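Local coordinates for protein OsmC family peroxiredoxin (Aquifex aeolicus, PDB 2E8F) that probably acts as a thiol-dependent peroxiredoxin of the OsmC family, reducing organic or hydrogen peroxides, at residues Gly91-Lys96 against Trp126-Glu131. Residues are numbered along the deposited sequence; the frame is centred on the assembly and turned at random.
Sequences GKVEEK and WEVKWE
Gly91 continues the parallel pairing with strand 121-130 through two backbone hydrogen bonds: its N-H donates to Lys129 O at 3.1 Å, and its O accepts the N-H of Glu131 at 3.0 Å, a donor lying well above the carbonyl plane. The tight part of the contact lies here, at buried Gly91 and Val93. At the backbone angles of Gly91 a side chain would jam against the preceding carbonyl, which calls for glycine. The chain turns a corner at Gly91 and runs on through an inverse gamma turn centred on Lys92, with a weak Val93 N to Gly91 O bond; the exposed Trp130 indole covers this turn from the solvent side. CG of Trp130 stands anti to the backbone N (chi1 -167°), which lays one ring face across the turn: Lys92 CA makes a CH-pi contact 3.6 Å from the centroid of the six-membered ring, and Lys92 CB sits 3.5 Å from Trp130 CZ2. Val128 fills the middle, its CG1 3.7 Å from Glu95 CA and 4.2 Å from Val93 CG1, while Val93 O is buried here without a polar partner. Toward the helix start the contact thins to one side-chain hydrogen bond at the exposed Glu95. Its chain bends at chi2 (-84°) and brings OE2 to the indole edge, 2.6 Å from Trp126 NE1; the N-H meets the anti side of a carboxylate almost coplanar with the ring. Trp126 also packs on Leu98 and Val102 of helix 95-109, and an alanine here would probably leave the Glu95 carboxylate without its indole donor and open a gap beside that helix. Past the strand's end, Glu131 OE1 leads away to a salt bridge with Lys62. These contacts tie the start of the helical connection, just after strand 80-90, to the end of strand 121-130, in a beta-alpha-beta crossover through helices 95-109 and 111-116 of the OsmC-like fold.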
loop_
_atom_site.group_PDB
_atom_site.type_symbol
_atom_site.label_atom_id
_atom_site.label_comp_id
_atom_site.label_asym_id
_atom_site.label_seq_id
_atom_site.Cartn_x
_atom_site.Cartn_y
_atom_site.Cartn_z
ATOM N N GLY A 91 16.995 2.999 -21.814
ATOM C CA GLY A 91 17.542 4.242 -22.330
ATOM C C GLY A 91 19.056 4.222 -22.260
ATOM O O GLY A 91 19.671 3.160 -22.365
ATOM N N LYS A 92 19.667 5.388 -22.100
ATOM C CA LYS A 92 21.120 5.448 -21.979
ATOM C C LYS A 92 21.402 5.433 -20.487
ATOM O O LYS A 92 21.712 6.462 -19.886
ATOM C CB LYS A 92 21.673 6.725 -22.613
ATOM C CG LYS A 92 21.429 6.842 -24.113
ATOM C CD LYS A 92 22.166 8.048 -24.680
ATOM C CE LYS A 92 21.740 8.362 -26.104
ATOM N NZ LYS A 92 22.040 7.246 -27.038
ATOM N N VAL A 93 21.265 4.252 -19.894
ATOM C CA VAL A 93 21.474 4.073 -18.467
ATOM C C VAL A 93 22.546 3.035 -18.187
ATOM O O VAL A 93 22.472 1.902 -18.667
ATOM C CB VAL A 93 20.171 3.618 -17.773
ATOM C CG1 VAL A 93 20.375 3.569 -16.270
ATOM C CG2 VAL A 93 19.035 4.561 -18.131
ATOM N N GLU A 94 23.541 3.427 -17.403
ATOM C CA GLU A 94 24.628 2.531 -17.041
ATOM C C GLU A 94 24.177 1.657 -15.878
ATOM O O GLU A 94 23.557 2.135 -14.927
ATOM C CB GLU A 94 25.860 3.345 -16.661
ATOM C CG GLU A 94 26.268 4.321 -17.753
ATOM C CD GLU A 94 27.365 5.257 -17.309
ATOM O OE1 GLU A 94 28.504 4.784 -17.109
ATOM O OE2 GLU A 94 27.086 6.465 -17.165
ATOM N N GLU A 95 24.485 0.369 -15.967
ATOM C CA GLU A 95 24.106 -0.589 -14.938
ATOM C C GLU A 95 24.555 -0.144 -13.543
ATOM O O GLU A 95 23.848 -0.365 -12.561
ATOM C CB GLU A 95 24.688 -1.962 -15.296
ATOM C CG GLU A 95 24.178 -3.129 -14.461
ATOM C CD GLU A 95 24.923 -3.275 -13.151
ATOM O OE1 GLU A 95 26.137 -2.985 -13.131
ATOM O OE2 GLU A 95 24.304 -3.696 -12.151
ATOM N N LYS A 96 25.719 0.494 -13.454
ATOM C CA LYS A 96 26.235 0.963 -12.168
ATOM C C LYS A 96 25.354 2.061 -11.575
ATOM O O LYS A 96 25.184 2.146 -10.355
ATOM C CB LYS A 96 27.655 1.503 -12.329
ATOM C CG LYS A 96 27.750 2.651 -13.314
ATOM C CD LYS A 96 29.093 3.347 -13.242
ATOM C CE LYS A 96 29.205 4.380 -14.347
ATOM N NZ LYS A 96 27.983 5.235 -14.423
ATOM N N TRP A 126 17.982 -6.106 -10.864
ATOM C CA TRP A 126 17.825 -5.017 -11.813
ATOM C C TRP A 126 18.579 -5.310 -13.096
ATOM O O TRP A 126 19.449 -6.181 -13.136
ATOM C CB TRP A 126 18.328 -3.708 -11.193
ATOM C CG TRP A 126 19.762 -3.769 -10.781
ATOM C CD1 TRP A 126 20.851 -3.500 -11.558
ATOM C CD2 TRP A 126 20.269 -4.196 -9.511
ATOM N NE1 TRP A 126 22.009 -3.737 -10.850
ATOM C CE2 TRP A 126 21.679 -4.165 -9.592
ATOM C CE3 TRP A 126 19.670 -4.605 -8.312
ATOM C CZ2 TRP A 126 22.501 -4.528 -8.518
ATOM C CZ3 TRP A 126 20.487 -4.967 -7.242
ATOM C CH2 TRP A 126 21.889 -4.924 -7.356
ATOM N N GLU A 127 18.226 -4.590 -14.152
ATOM C CA GLU A 127 18.886 -4.764 -15.433
ATOM C C GLU A 127 18.622 -3.548 -16.292
ATOM O O GLU A 127 17.602 -2.875 -16.142
ATOM C CB GLU A 127 18.368 -6.015 -16.146
ATOM C CG GLU A 127 16.929 -5.915 -16.620
ATOM C CD GLU A 127 16.496 -7.135 -17.414
ATOM O OE1 GLU A 127 16.536 -8.252 -16.859
ATOM O OE2 GLU A 127 16.111 -6.977 -18.591
ATOM N N VAL A 128 19.554 -3.258 -17.189
ATOM C CA VAL A 128 19.389 -2.125 -18.073
ATOM C C VAL A 128 19.251 -2.606 -19.506
ATOM O O VAL A 128 19.788 -3.647 -19.888
ATOM C CB VAL A 128 20.592 -1.160 -17.992
ATOM C CG1 VAL A 128 20.753 -0.644 -16.577
ATOM C CG2 VAL A 128 21.858 -1.868 -18.446
ATOM N N LYS A 129 18.500 -1.847 -20.285
ATOM C CA LYS A 129 18.304 -2.132 -21.692
ATOM C C LYS A 129 18.771 -0.856 -22.355
ATOM O O LYS A 129 18.095 0.171 -22.285
ATOM C CB LYS A 129 16.827 -2.390 -21.993
ATOM C CG LYS A 129 16.397 -3.829 -21.772
ATOM C CD LYS A 129 17.021 -4.747 -22.817
ATOM C CE LYS A 129 16.609 -6.198 -22.615
ATOM N NZ LYS A 129 17.143 -7.080 -23.696
ATOM N N TRP A 130 19.948 -0.900 -22.970
ATOM C CA TRP A 130 20.472 0.289 -23.616
ATOM C C TRP A 130 19.700 0.592 -24.886
ATOM O O TRP A 130 19.670 -0.210 -25.822
ATOM C CB TRP A 130 21.960 0.136 -23.930
ATOM C CG TRP A 130 22.572 1.438 -24.311
ATOM C CD1 TRP A 130 22.517 2.047 -25.534
ATOM C CD2 TRP A 130 23.256 2.346 -23.440
ATOM N NE1 TRP A 130 23.121 3.282 -25.478
ATOM C CE2 TRP A 130 23.583 3.491 -24.204
ATOM C CE3 TRP A 130 23.624 2.307 -22.089
ATOM C CZ2 TRP A 130 24.260 4.588 -23.658
ATOM C CZ3 TRP A 130 24.298 3.399 -21.546
ATOM C CH2 TRP A 130 24.607 4.525 -22.332
ATOM N N GLU A 131 19.077 1.764 -24.909
ATOM C CA GLU A 131 18.290 2.176 -26.055
ATOM C C GLU A 131 18.440 3.646 -26.382
ATOM O O GLU A 131 18.747 4.466 -25.517
ATOM C CB GLU A 131 16.808 1.868 -25.816
ATOM C CG GLU A 131 16.479 0.392 -25.876
ATOM C CD GLU A 131 14.990 0.123 -25.973
ATOM O OE1 GLU A 131 14.278 0.931 -26.608
ATOM O OE2 GLU A 131 14.539 -0.909 -25.433
#